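Local coordinates for Blr6230 protein (Bradyrhizobium diazoefficiens USDA 110, PDB 5NGG), which is the subclass B3 metallo-beta-lactamase BJP-1, a zinc enzyme expected to hydrolyse the beta-lactam ring of antibiotics, at residues Asp70-Pro74 / Leu104-Phe110; Tyr49-Asp53 / Gly78-Asp82; Leu98-Ala102 / Asp127-Leu131; Thr52-Tyr58 / Gly240-Tyr246. All coordinates share one frame; numbering follows the deposited sequence. Where two conformers were deposited one is given.

Contact 1 of 4, residues Asp70-Pro74 / Leu104-Phe110; sequences DTAMP and LDHTGGF. With ZN (zinc ion), chain C.
Thr71 grips the carbonyl oxygen of His106 twice: its backbone N lies 2.8 Å from His106 O and its hydroxyl OG1 3.0 Å from that same His106 O. Both donors come from one face of the carbonyl plane. The amide is tilted 31° out of it, and the hydroxyl stands higher above it. With OG1 between the backbone N and the carbonyl carbon (chi1 57°), the hydroxyl also receives a bond from Gly109 N, which is 2.9 Å from Thr71 OG1. One side chain thus ties the backbone at His106, next to the metal ligands, to the beta turn from Thr107 to Phe110. CG2 of Thr71 leans on the Phe110 ring at CD1, while the edge of that ring meets the backbone of Asp70. Asp70 turns its carboxylate to Thr100 and Asn99. Farther along, Met73 SD rests 3.7 Å from Asp105 CB, the bent thioether crossing the aspartate. Asp105 OD2 and His106 NE2 each bind zinc at 2.1 Å, and His242 completes the protein ligands. At the other ring nitrogen, a water lying in the ring plane accepts from His106 ND1 at 2.7 Å and donates to Thr71 O. The chemistry implies that loop 70-74 acts in the second shell, holding the carbonyl of His106 and, through the water, probably helping to set the rotation of its imidazole.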
loop_
_atom_site.group_PDB
_atom_site.type_symbol
_atom_site.label_atom_id
_atom_site.label_comp_id
_atom_site.label_asym_id
_atom_site.label_seq_id
_atom_site.Cartn_x
_atom_site.Cartn_y
_atom_site.Cartn_z
ATOM N N ASP A 70 -5.898 -1.974 -2.297
ATOM C CA ASP A 70 -4.977 -3.116 -2.290
ATOM C C ASP A 70 -5.691 -4.444 -2.006
ATOM O O ASP A 70 -6.895 -4.510 -1.764
ATOM C CB ASP A 70 -3.765 -2.870 -1.362
ATOM C CG ASP A 70 -2.823 -1.815 -1.895
ATOM O OD1 ASP A 70 -2.625 -1.704 -3.132
ATOM O OD2 ASP A 70 -2.229 -1.107 -1.038
ATOM N N THR A 71 -4.900 -5.513 -2.142
ATOM C CA THR A 71 -5.284 -6.838 -1.649
ATOM C C THR A 71 -4.078 -7.399 -0.858
ATOM O O THR A 71 -3.276 -6.621 -0.342
ATOM C CB THR A 71 -5.745 -7.762 -2.799
ATOM O OG1 THR A 71 -4.708 -7.875 -3.788
ATOM C CG2 THR A 71 -7.039 -7.265 -3.414
ATOM N N ALA A 72 -3.974 -8.717 -0.697
ATOM C CA ALA A 72 -2.897 -9.303 0.094
ATOM C C ALA A 72 -2.200 -10.375 -0.739
ATOM O O ALA A 72 -2.251 -10.323 -1.972
ATOM C CB ALA A 72 -3.434 -9.799 1.441
ATOM N N MET A 73 -1.567 -11.357 -0.104
ATOM C CA MET A 73 -0.900 -12.409 -0.849
ATOM C C MET A 73 -1.902 -13.164 -1.711
ATOM O O MET A 73 -3.086 -13.215 -1.364
ATOM C CB MET A 73 -0.194 -13.389 0.085
ATOM C CG MET A 73 1.017 -12.824 0.811
ATOM S SD MET A 73 2.438 -12.550 -0.266
ATOM C CE MET A 73 3.026 -14.227 -0.479
ATOM N N PRO A 74 -1.448 -13.803 -2.797
ATOM C CA PRO A 74 -2.365 -14.551 -3.645
ATOM C C PRO A 74 -3.222 -15.579 -2.885
ATOM O O PRO A 74 -4.389 -15.777 -3.223
ATOM C CB PRO A 74 -1.440 -15.193 -4.697
ATOM C CG PRO A 74 -0.324 -14.218 -4.803
ATOM C CD PRO A 74 -0.111 -13.687 -3.419
ATOM N N LEU A 104 3.513 -8.652 -5.081
ATOM C CA LEU A 104 2.532 -9.731 -4.858
ATOM C C LEU A 104 1.818 -9.692 -3.515
ATOM O O LEU A 104 0.714 -10.186 -3.420
ATOM C CB LEU A 104 3.153 -11.107 -5.045
ATOM C CG LEU A 104 3.942 -11.735 -3.905
ATOM C CD1 LEU A 104 4.140 -13.231 -4.155
ATOM C CD2 LEU A 104 5.265 -11.039 -3.707
ATOM N N ASP A 105 2.451 -9.127 -2.477
ATOM C CA ASP A 105 1.814 -9.035 -1.177
ATOM C C ASP A 105 0.710 -7.987 -1.116
ATOM O O ASP A 105 -0.031 -7.938 -0.123
ATOM C CB ASP A 105 2.845 -8.861 -0.046
ATOM C CG ASP A 105 3.810 -7.695 -0.209
ATOM O OD1 ASP A 105 4.283 -7.428 -1.348
ATOM O OD2 ASP A 105 4.095 -7.082 0.864
ATOM N N HIS A 106 0.573 -7.183 -2.177
ATOM C CA HIS A 106 -0.500 -6.189 -2.287
ATOM C C HIS A 106 -1.408 -6.403 -3.496
ATOM O O HIS A 106 -2.493 -5.831 -3.553
ATOM C CB HIS A 106 0.085 -4.782 -2.309
ATOM C CG HIS A 106 1.064 -4.563 -1.193
ATOM N ND1 HIS A 106 0.673 -4.531 0.129
ATOM C CD2 HIS A 106 2.411 -4.542 -1.182
ATOM C CE1 HIS A 106 1.745 -4.471 0.897
ATOM N NE2 HIS A 106 2.823 -4.461 0.123
ATOM N N THR A 107 -0.979 -7.216 -4.460
ATOM C CA THR A 107 -1.709 -7.395 -5.725
ATOM C C THR A 107 -2.287 -8.782 -5.909
ATOM O O THR A 107 -2.910 -9.062 -6.933
ATOM C CB THR A 107 -0.759 -7.177 -6.906
ATOM O OG1 THR A 107 0.249 -8.187 -6.807
ATOM C CG2 THR A 107 -0.104 -5.813 -6.911
ATOM N N GLY A 108 -2.075 -9.657 -4.927
ATOM C CA GLY A 108 -2.372 -11.070 -5.080
ATOM C C GLY A 108 -3.816 -11.408 -5.362
ATOM O O GLY A 108 -4.085 -12.472 -5.916
ATOM N N GLY A 109 -4.735 -10.530 -4.968
ATOM C CA GLY A 109 -6.160 -10.745 -5.197
ATOM C C GLY A 109 -6.783 -9.910 -6.299
ATOM O O GLY A 109 -8.005 -10.004 -6.509
ATOM N N PHE A 110 -5.977 -9.094 -6.997
ATOM C CA PHE A 110 -6.569 -8.188 -7.980
ATOM C C PHE A 110 -7.283 -8.903 -9.133
ATOM O O PHE A 110 -8.413 -8.540 -9.479
ATOM C CB PHE A 110 -5.521 -7.244 -8.581
ATOM C CG PHE A 110 -5.047 -6.127 -7.663
ATOM C CD1 PHE A 110 -5.674 -5.787 -6.484
ATOM C CD2 PHE A 110 -3.959 -5.362 -8.051
ATOM C CE1 PHE A 110 -5.212 -4.727 -5.707
ATOM C CE2 PHE A 110 -3.514 -4.305 -7.286
ATOM C CZ PHE A 110 -4.146 -3.979 -6.120
HETATM ZN ZN ZN C . 4.643 -5.029 0.891
HETATM O O HOH W 1 -1.976 -4.469 0.785
HETATM O O HOH W 2 5.949 -5.344 -0.668
#

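Contact 2 of 4, residues Tyr49-Asp53 / Gly78-Asp82; sequences YVGTD and GMIKD
Ile80 sends its side chain from helix 77-86 into the loop of Val50 to Thr52. At CB nothing is yet close, since Val50 O is 4.5 Å from Ile80 CB. There the chain forks. CG2, anti to the backbone N, faces the valine, and Val50 CG2 is 4.5 Å from Ile80 CG2, a slack apolar approach. CG1 takes the place beside the backbone N (chi1 -58°), and the next bond bends rather than extends, which carries CD1 to the loop. This terminal methyl does most of the touching: Ile80 CD1 lies 3.5 Å from Val50 O and 4.0 Å from Gly51 CA, with the methyl CG2 of Thr52 at its margin. The carbonyl that CD1 touches has its polar partner elsewhere, in Asn83 ND2. Beside Ile80, Met79 runs extended through its first two torsions and then bends at the last. Its sulfur meets the threonine methyl, Met79 SD to Thr52 CG2 being 3.7 Å, and the two side chains lie roughly perpendicular. The hydroxyl of Thr52, on the other branch, is hydrogen-bonded to Trp34 O. The loop also braces itself, for Tyr49 OH donates to Thr52 O at 2.7 Å, almost in line with the carbonyl bond (161°). The geometry is that of helix 77-86 packing apolar side chains against the loop between strands 47-49 and 58-62, part of the N-terminal half of the alpha-beta/beta-alpha sandwich of metallo-beta-lactamases.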
loop_
_atom_site.group_PDB
_atom_site.type_symbol
_atom_site.label_atom_id
_atom_site.label_comp_id
_atom_site.label_asym_id
_atom_site.label_seq_id
_atom_site.Cartn_x
_atom_site.Cartn_y
_atom_site.Cartn_z
ATOM N N TYR A 49 -10.584 -1.073 7.876
ATOM C CA TYR A 49 -9.455 -2.009 7.756
ATOM C C TYR A 49 -9.997 -3.415 7.578
ATOM O O TYR A 49 -10.803 -3.860 8.393
ATOM C CB TYR A 49 -8.589 -1.935 9.027
ATOM C CG TYR A 49 -7.302 -2.713 8.927
ATOM C CD1 TYR A 49 -7.258 -4.088 9.182
ATOM C CD2 TYR A 49 -6.122 -2.091 8.575
ATOM C CE1 TYR A 49 -6.079 -4.823 9.071
ATOM C CE2 TYR A 49 -4.930 -2.824 8.474
ATOM C CZ TYR A 49 -4.904 -4.182 8.705
ATOM O OH TYR A 49 -3.696 -4.820 8.569
ATOM N N VAL A 50 -9.566 -4.119 6.520
ATOM C CA VAL A 50 -9.987 -5.496 6.210
ATOM C C VAL A 50 -8.790 -6.401 5.892
ATOM O O VAL A 50 -8.949 -7.474 5.293
ATOM C CB VAL A 50 -11.045 -5.555 5.077
ATOM C CG1 VAL A 50 -12.326 -4.853 5.492
ATOM C CG2 VAL A 50 -10.508 -4.951 3.790
ATOM N N GLY A 51 -7.585 -5.980 6.292
ATOM C CA GLY A 51 -6.367 -6.744 5.988
ATOM C C GLY A 51 -6.077 -7.847 6.996
ATOM O O GLY A 51 -6.939 -8.315 7.756
ATOM N N THR A 52 -4.827 -8.289 6.968
ATOM C CA THR A 52 -4.332 -9.350 7.828
ATOM C C THR A 52 -3.535 -8.704 8.961
ATOM O O THR A 52 -3.436 -7.481 9.070
ATOM C CB THR A 52 -3.470 -10.349 7.031
ATOM O OG1 THR A 52 -2.259 -9.697 6.681
ATOM C CG2 THR A 52 -4.186 -10.846 5.773
ATOM N N ASP A 53 -2.939 -9.548 9.811
ATOM C CA ASP A 53 -2.060 -9.019 10.835
ATOM C C ASP A 53 -0.783 -8.339 10.308
ATOM O O ASP A 53 -0.175 -7.553 11.024
ATOM C CB ASP A 53 -1.744 -10.151 11.839
ATOM C CG ASP A 53 -1.014 -9.682 13.052
ATOM O OD1 ASP A 53 -1.323 -8.576 13.557
ATOM O OD2 ASP A 53 -0.146 -10.451 13.514
ATOM N N GLY A 78 -9.450 -15.125 -0.197
ATOM C CA GLY A 78 -10.640 -15.552 0.507
ATOM C C GLY A 78 -10.805 -14.915 1.868
ATOM O O GLY A 78 -11.900 -14.552 2.246
ATOM N N MET A 79 -9.709 -14.803 2.611
ATOM C CA MET A 79 -9.690 -14.126 3.897
ATOM C C MET A 79 -10.119 -12.657 3.772
ATOM O O MET A 79 -10.897 -12.156 4.565
ATOM C CB MET A 79 -8.319 -14.214 4.563
ATOM C CG MET A 79 -8.233 -13.412 5.840
ATOM S SD MET A 79 -6.635 -13.536 6.643
ATOM C CE MET A 79 -6.796 -15.139 7.411
ATOM N N ILE A 80 -9.563 -11.947 2.800
ATOM C CA ILE A 80 -9.939 -10.559 2.588
ATOM C C ILE A 80 -11.432 -10.453 2.280
ATOM O O ILE A 80 -12.123 -9.607 2.849
ATOM C CB ILE A 80 -9.084 -9.914 1.469
ATOM C CG1 ILE A 80 -7.569 -9.965 1.771
ATOM C CG2 ILE A 80 -9.526 -8.482 1.218
ATOM C CD1 ILE A 80 -7.121 -9.471 3.132
ATOM N N LYS A 81 -11.928 -11.302 1.385
ATOM C CA LYS A 81 -13.344 -11.271 1.030
ATOM C C LYS A 81 -14.202 -11.551 2.274
ATOM O O LYS A 81 -15.262 -10.923 2.475
ATOM C CB LYS A 81 -13.623 -12.255 -0.122
ATOM C CG LYS A 81 -13.059 -11.803 -1.465
ATOM C CD LYS A 81 -13.622 -12.532 -2.672
ATOM C CE LYS A 81 -13.079 -13.918 -2.804
ATOM N NZ LYS A 81 -13.529 -14.556 -4.077
ATOM N N ASP A 82 -13.741 -12.483 3.111
ATOM C CA ASP A 82 -14.420 -12.793 4.368
ATOM C C ASP A 82 -14.464 -11.587 5.317
ATOM O O ASP A 82 -15.525 -11.307 5.906
ATOM C CB ASP A 82 -13.778 -14.010 5.050
ATOM C CG ASP A 82 -14.152 -15.336 4.397
ATOM O OD1 ASP A 82 -15.082 -15.383 3.565
ATOM O OD2 ASP A 82 -13.503 -16.347 4.736
#

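Contact 3 of 4, residues Leu98-Ala102 / Asp127-Leu131; sequences LNTHA and DKPLL. With ZN (zinc ion), chain D.
Ala102 and Asp127 form the tight end of this contact. The backbone amide donates to the carboxylate, Ala102 N to Asp127 OD2 being 3.0 Å, with a bent N-H...O angle of 138°. The approach is not in the carboxylate plane: the nitrogen stands 50° out of it. The methyl of Ala102 is held from several sides, with Asp127 OD2 at 3.5 Å from Ala102 CB and Leu131 CG at 3.6 Å from that same Ala102 CB. CD2 of Leu131 passes on to Asn99, lying 3.8 Å from Asn99 OD1 as the two side chains meet from opposite directions. A water donates to both sides, 2.7 Å from Asn99 OD1 and 2.8 Å from Asp127 OD2. Asn99 then uses ND2 on His101 O, well above the carbonyl plane, and on Asp70. The approach is slightly longer at Leu130, whose position is less certain because two conformers were deposited: its CB is 3.9 Å from Ala102 CB, and CD2 only skirts Ala102 O. The outer face of helix 128-133 is the solvent side, with Pro129 exposed and Lys128 directed away from the contact. His101, in contrast, is buried and bound at both ring nitrogens: NE2 holds zinc at 2.1 Å, with a zinc-bound water in the ring plane, and ND1 donates to Cys201 O. Asp127 also receives bonds from Ser178 and Gly180. Its carboxylate thus probably serves as a second-shell link between the backbone next to His101 and the loop that follows His177, another ligand of this zinc.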
loop_
_atom_site.group_PDB
_atom_site.type_symbol
_atom_site.label_atom_id
_atom_site.label_comp_id
_atom_site.label_asym_id
_atom_site.label_seq_id
_atom_site.Cartn_x
_atom_site.Cartn_y
_atom_site.Cartn_z
ATOM N N LEU A 98 -7.906 0.287 -6.162
ATOM C CA LEU A 98 -6.711 1.124 -6.251
ATOM C C LEU A 98 -5.529 0.344 -5.698
ATOM O O LEU A 98 -5.673 -0.458 -4.776
ATOM C CB LEU A 98 -6.888 2.417 -5.441
ATOM C CG LEU A 98 -7.550 3.588 -6.184
ATOM C CD1 LEU A 98 -8.767 3.256 -6.986
ATOM C CD2 LEU A 98 -7.786 4.734 -5.229
ATOM N N ASN A 99 -4.366 0.603 -6.282
ATOM C CA ASN A 99 -3.122 -0.009 -5.824
ATOM C C ASN A 99 -2.170 1.058 -5.319
ATOM O O ASN A 99 -2.020 2.112 -5.952
ATOM C CB ASN A 99 -2.491 -0.770 -6.994
ATOM C CG ASN A 99 -1.256 -1.650 -6.640
ATOM O OD1 ASN A 99 -0.373 -1.787 -7.489
ATOM N ND2 ASN A 99 -1.219 -2.293 -5.483
ATOM N N THR A 100 -1.482 0.749 -4.225
ATOM C CA THR A 100 -0.330 1.546 -3.779
ATOM C C THR A 100 0.905 1.174 -4.607
ATOM O O THR A 100 1.556 2.023 -5.211
ATOM C CB THR A 100 -0.005 1.332 -2.290
ATOM O OG1 THR A 100 0.086 -0.069 -2.006
ATOM C CG2 THR A 100 -1.032 2.040 -1.408
ATOM N N HIS A 101 1.248 -0.109 -4.654
ATOM C CA HIS A 101 2.401 -0.528 -5.470
ATOM C C HIS A 101 2.293 -1.999 -5.832
ATOM O O HIS A 101 1.657 -2.795 -5.147
ATOM C CB HIS A 101 3.738 -0.208 -4.798
ATOM C CG HIS A 101 4.089 -1.133 -3.680
ATOM N ND1 HIS A 101 3.829 -0.864 -2.351
ATOM C CD2 HIS A 101 4.764 -2.304 -3.692
ATOM C CE1 HIS A 101 4.283 -1.855 -1.603
ATOM N NE2 HIS A 101 4.834 -2.758 -2.392
ATOM N N ALA A 102 2.955 -2.351 -6.925
ATOM C CA ALA A 102 2.699 -3.609 -7.620
ATOM C C ALA A 102 3.655 -4.735 -7.210
ATOM O O ALA A 102 4.424 -5.220 -8.025
ATOM C CB ALA A 102 2.757 -3.362 -9.113
ATOM N N ASP A 127 3.992 1.391 -12.780
ATOM C CA ASP A 127 3.731 0.027 -12.308
ATOM C C ASP A 127 2.869 -0.801 -13.257
ATOM O O ASP A 127 2.703 -2.014 -13.044
ATOM C CB ASP A 127 3.131 0.007 -10.893
ATOM C CG ASP A 127 4.192 -0.002 -9.768
ATOM O OD1 ASP A 127 5.402 0.055 -10.053
ATOM O OD2 ASP A 127 3.779 -0.030 -8.591
ATOM N N LYS A 128 2.291 -0.182 -14.277
ATOM C CA LYS A 128 1.430 -0.905 -15.199
ATOM C C LYS A 128 2.114 -2.163 -15.797
ATOM O O LYS A 128 1.498 -3.242 -15.828
ATOM C CB LYS A 128 0.905 0.032 -16.285
ATOM C CG LYS A 128 0.001 -0.631 -17.309
ATOM C CD LYS A 128 -0.640 0.379 -18.251
ATOM C CE LYS A 128 -1.420 -0.269 -19.392
ATOM N NZ LYS A 128 -1.905 0.748 -20.359
ATOM N N PRO A 129 3.386 -2.077 -16.224
ATOM C CA PRO A 129 3.983 -3.305 -16.786
ATOM C C PRO A 129 4.119 -4.440 -15.774
ATOM O O PRO A 129 4.013 -5.611 -16.135
ATOM C CB PRO A 129 5.366 -2.859 -17.278
ATOM C CG PRO A 129 5.284 -1.382 -17.405
ATOM C CD PRO A 129 4.255 -0.900 -16.431
ATOM N N LEU A 130 4.346 -4.076 -14.508
ATOM C CA LEU A 130 4.468 -5.061 -13.419
ATOM C C LEU A 130 3.131 -5.749 -13.165
ATOM O O LEU A 130 3.045 -6.972 -13.040
ATOM C CB LEU A 130 4.947 -4.388 -12.130
ATOM C CG LEU A 130 6.428 -4.051 -11.958
ATOM C CD1 LEU A 130 6.963 -3.126 -13.033
ATOM C CD2 LEU A 130 6.627 -3.430 -10.579
ATOM N N LEU A 131 2.068 -4.953 -13.060
ATOM C CA LEU A 131 0.721 -5.491 -12.851
ATOM C C LEU A 131 0.293 -6.379 -14.011
ATOM O O LEU A 131 -0.283 -7.452 -13.790
ATOM C CB LEU A 131 -0.274 -4.343 -12.665
ATOM C CG LEU A 131 -0.084 -3.584 -11.348
ATOM C CD1 LEU A 131 -0.763 -2.224 -11.396
ATOM C CD2 LEU A 131 -0.629 -4.396 -10.200
HETATM ZN ZN ZN D . 6.408 -3.968 -1.821
HETATM O O HOH W 3 1.002 0.207 -8.638
HETATM O O HOH W 2 5.949 -5.344 -0.668
#

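Contact 4 of 4, residues Thr52-Tyr58 / Gly240-Tyr246; sequences TDGIAVY and GPHPEVY. With ZN (zinc ion), chain C.
His242 ND1 donates to Gly54 O over 2.8 Å in an almost straight bond (172°). The oxygen lies in the imidazole plane and the nitrogen in the carbonyl plane, so the bond fixes the rotation of the ring while NE2 binds zinc at 2.1 Å. Gly54 O is also approached by a water that sits near Glu244. A second set of bonds runs through two tyrosines facing each other from opposite directions. Tyr246 OH donates to Tyr58 OH at 2.7 Å, and Tyr58 OH in turn donates to Gly240 O, again at 2.7 Å, in the carbonyl plane and on a lone pair. Between these points Ala56 N bonds to Pro241 O at 2.9 Å, from well above the carbonyl plane. Within loop 52-58, Thr52 OG1 accepts from Gly54 N (an ST turn) and from Ile55 N (an ST motif), and is also hydrogen-bonded to Trp34 O. The loop leads into strand 58-62 of one sheet, whereas 240-246 follows strand 237-239 of the other, so the contact bridges the two halves of the alpha-beta/beta-alpha fold at its metal-bearing rim. Outward from the bonds, Pro243 lays its ring on the loop, with Pro243 CG 3.4 Å from Asp53 O. Ile55 runs alongside the histidine, its CG1 3.9 Å from His242 CE1. Ala56 turns its methyl toward the other loop, with CB 3.2 Å from Gly240 O.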
loop_
_atom_site.group_PDB
_atom_site.type_symbol
_atom_site.label_atom_id
_atom_site.label_comp_id
_atom_site.label_asym_id
_atom_site.label_seq_id
_atom_site.Cartn_x
_atom_site.Cartn_y
_atom_site.Cartn_z
ATOM N N THR A 52 -4.827 -8.289 6.968
ATOM C CA THR A 52 -4.332 -9.350 7.828
ATOM C C THR A 52 -3.535 -8.704 8.961
ATOM O O THR A 52 -3.436 -7.481 9.070
ATOM C CB THR A 52 -3.470 -10.349 7.031
ATOM O OG1 THR A 52 -2.259 -9.697 6.681
ATOM C CG2 THR A 52 -4.186 -10.846 5.773
ATOM N N ASP A 53 -2.939 -9.548 9.811
ATOM C CA ASP A 53 -2.060 -9.019 10.835
ATOM C C ASP A 53 -0.783 -8.339 10.308
ATOM O O ASP A 53 -0.175 -7.553 11.024
ATOM C CB ASP A 53 -1.744 -10.151 11.839
ATOM C CG ASP A 53 -1.014 -9.682 13.052
ATOM O OD1 ASP A 53 -1.323 -8.576 13.557
ATOM O OD2 ASP A 53 -0.146 -10.451 13.514
ATOM N N GLY A 54 -0.401 -8.646 9.066
ATOM C CA GLY A 54 0.836 -8.132 8.504
ATOM C C GLY A 54 0.724 -7.395 7.198
ATOM O O GLY A 54 1.730 -6.824 6.785
ATOM N N ILE A 55 -0.459 -7.389 6.553
ATOM C CA ILE A 55 -0.672 -6.694 5.279
ATOM C C ILE A 55 -1.973 -5.901 5.425
ATOM O O ILE A 55 -3.015 -6.465 5.764
ATOM C CB ILE A 55 -0.779 -7.662 4.084
ATOM C CG1 ILE A 55 0.558 -8.378 3.851
ATOM C CG2 ILE A 55 -1.210 -6.890 2.829
ATOM C CD1 ILE A 55 0.476 -9.548 2.912
ATOM N N ALA A 56 -1.905 -4.602 5.177
ATOM C CA ALA A 56 -3.067 -3.710 5.335
ATOM C C ALA A 56 -3.845 -3.625 4.030
ATOM O O ALA A 56 -3.272 -3.369 2.966
ATOM C CB ALA A 56 -2.576 -2.331 5.744
ATOM N N VAL A 57 -5.159 -3.790 4.142
ATOM C CA VAL A 57 -6.113 -3.690 3.027
ATOM C C VAL A 57 -7.253 -2.849 3.570
ATOM O O VAL A 57 -7.600 -3.002 4.749
ATOM C CB VAL A 57 -6.613 -5.095 2.582
ATOM C CG1 VAL A 57 -7.629 -4.959 1.441
ATOM C CG2 VAL A 57 -5.433 -5.969 2.171
ATOM N N TYR A 58 -7.851 -2.009 2.725
ATOM C CA TYR A 58 -8.912 -1.127 3.189
ATOM C C TYR A 58 -10.089 -1.146 2.226
ATOM O O TYR A 58 -9.939 -1.303 1.024
ATOM C CB TYR A 58 -8.432 0.320 3.332
ATOM C CG TYR A 58 -7.129 0.472 4.062
ATOM C CD1 TYR A 58 -5.920 0.321 3.394
ATOM C CD2 TYR A 58 -7.080 0.777 5.421
ATOM C CE1 TYR A 58 -4.703 0.441 4.053
ATOM C CE2 TYR A 58 -5.869 0.927 6.082
ATOM C CZ TYR A 58 -4.688 0.755 5.391
ATOM O OH TYR A 58 -3.491 0.899 6.066
ATOM N N GLY A 240 -0.827 2.943 5.413
ATOM C CA GLY A 240 0.135 2.320 4.538
ATOM C C GLY A 240 -0.214 0.878 4.264
ATOM O O GLY A 240 -1.185 0.351 4.803
ATOM N N PRO A 241 0.590 0.200 3.426
ATOM C CA PRO A 241 0.202 -1.139 2.964
ATOM C C PRO A 241 0.623 -2.276 3.896
ATOM O O PRO A 241 0.256 -3.422 3.644
ATOM C CB PRO A 241 0.836 -1.234 1.587
ATOM C CG PRO A 241 1.991 -0.334 1.636
ATOM C CD PRO A 241 1.727 0.735 2.661
ATOM N N HIS A 242 1.340 -1.946 4.979
ATOM C CA HIS A 242 1.619 -2.862 6.074
ATOM C C HIS A 242 1.292 -2.107 7.351
ATOM O O HIS A 242 1.605 -0.914 7.456
ATOM C CB HIS A 242 3.092 -3.312 6.060
ATOM C CG HIS A 242 3.450 -4.141 4.871
ATOM N ND1 HIS A 242 3.156 -5.487 4.759
ATOM C CD2 HIS A 242 4.086 -3.815 3.728
ATOM C CE1 HIS A 242 3.604 -5.937 3.593
ATOM N NE2 HIS A 242 4.172 -4.942 2.948
ATOM N N PRO A 243 0.701 -2.788 8.350
ATOM C CA PRO A 243 0.291 -2.071 9.566
ATOM C C PRO A 243 1.444 -1.451 10.354
ATOM O O PRO A 243 1.242 -0.476 11.065
ATOM C CB PRO A 243 -0.521 -3.123 10.340
ATOM C CG PRO A 243 -0.218 -4.427 9.710
ATOM C CD PRO A 243 0.249 -4.190 8.329
ATOM N N GLU A 244 2.633 -2.027 10.194
ATOM C CA GLU A 244 3.860 -1.530 10.802
ATOM C C GLU A 244 4.206 -0.100 10.397
ATOM O O GLU A 244 4.830 0.624 11.191
ATOM C CB GLU A 244 5.005 -2.488 10.469
ATOM C CG GLU A 244 4.835 -3.847 11.132
ATOM C CD GLU A 244 4.126 -4.901 10.278
ATOM O OE1 GLU A 244 3.372 -4.601 9.314
ATOM O OE2 GLU A 244 4.326 -6.091 10.596
ATOM N N VAL A 245 3.752 0.331 9.214
ATOM C CA VAL A 245 3.997 1.704 8.717
ATOM C C VAL A 245 3.488 2.748 9.721
ATOM O O VAL A 245 4.066 3.821 9.849
ATOM C CB VAL A 245 3.334 1.924 7.329
ATOM C CG1 VAL A 245 3.233 3.394 6.922
ATOM C CG2 VAL A 245 4.038 1.120 6.243
ATOM N N TYR A 246 2.385 2.441 10.407
ATOM C CA TYR A 246 1.692 3.412 11.231
ATOM C C TYR A 246 1.287 2.863 12.590
ATOM O O TYR A 246 0.459 3.461 13.256
ATOM C CB TYR A 246 0.510 4.031 10.465
ATOM C CG TYR A 246 -0.546 3.059 10.017
ATOM C CD1 TYR A 246 -0.360 2.265 8.886
ATOM C CD2 TYR A 246 -1.745 2.920 10.713
ATOM C CE1 TYR A 246 -1.328 1.372 8.467
ATOM C CE2 TYR A 246 -2.734 2.043 10.271
ATOM C CZ TYR A 246 -2.522 1.248 9.160
ATOM O OH TYR A 246 -3.515 0.386 8.741
HETATM ZN ZN ZN C . 4.643 -5.029 0.891
HETATM O O HOH W 4 4.040 -7.145 7.948
HETATM O O HOH W 2 5.949 -5.344 -0.668
#

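In the fold
Contacts 1, 3 and 4 converge on the dinuclear zinc site. Contact 1 gives Asp105 and His106 and contact 4 gives His242 to one zinc; contact 3 gives His101 to the other, joined by His103 and His177. The zinc of chain C lies 3.4 Å from the zinc of chain D; they share one water, with a bound acetate nearby. Contacts 1 and 3 are wired together in the second shell, Asp70 OD2 lying 2.7 Å from Thr100 OG1. Contact 2 stands back: the side chain of Thr52 is about 10 Å from a zinc, and the centres of contacts 2 and 3 are about 20 Å apart. Through Thr52 and Asp53 it shares its loop with contact 4, reinforced by Val50 N at 2.9 Å from Val57 O.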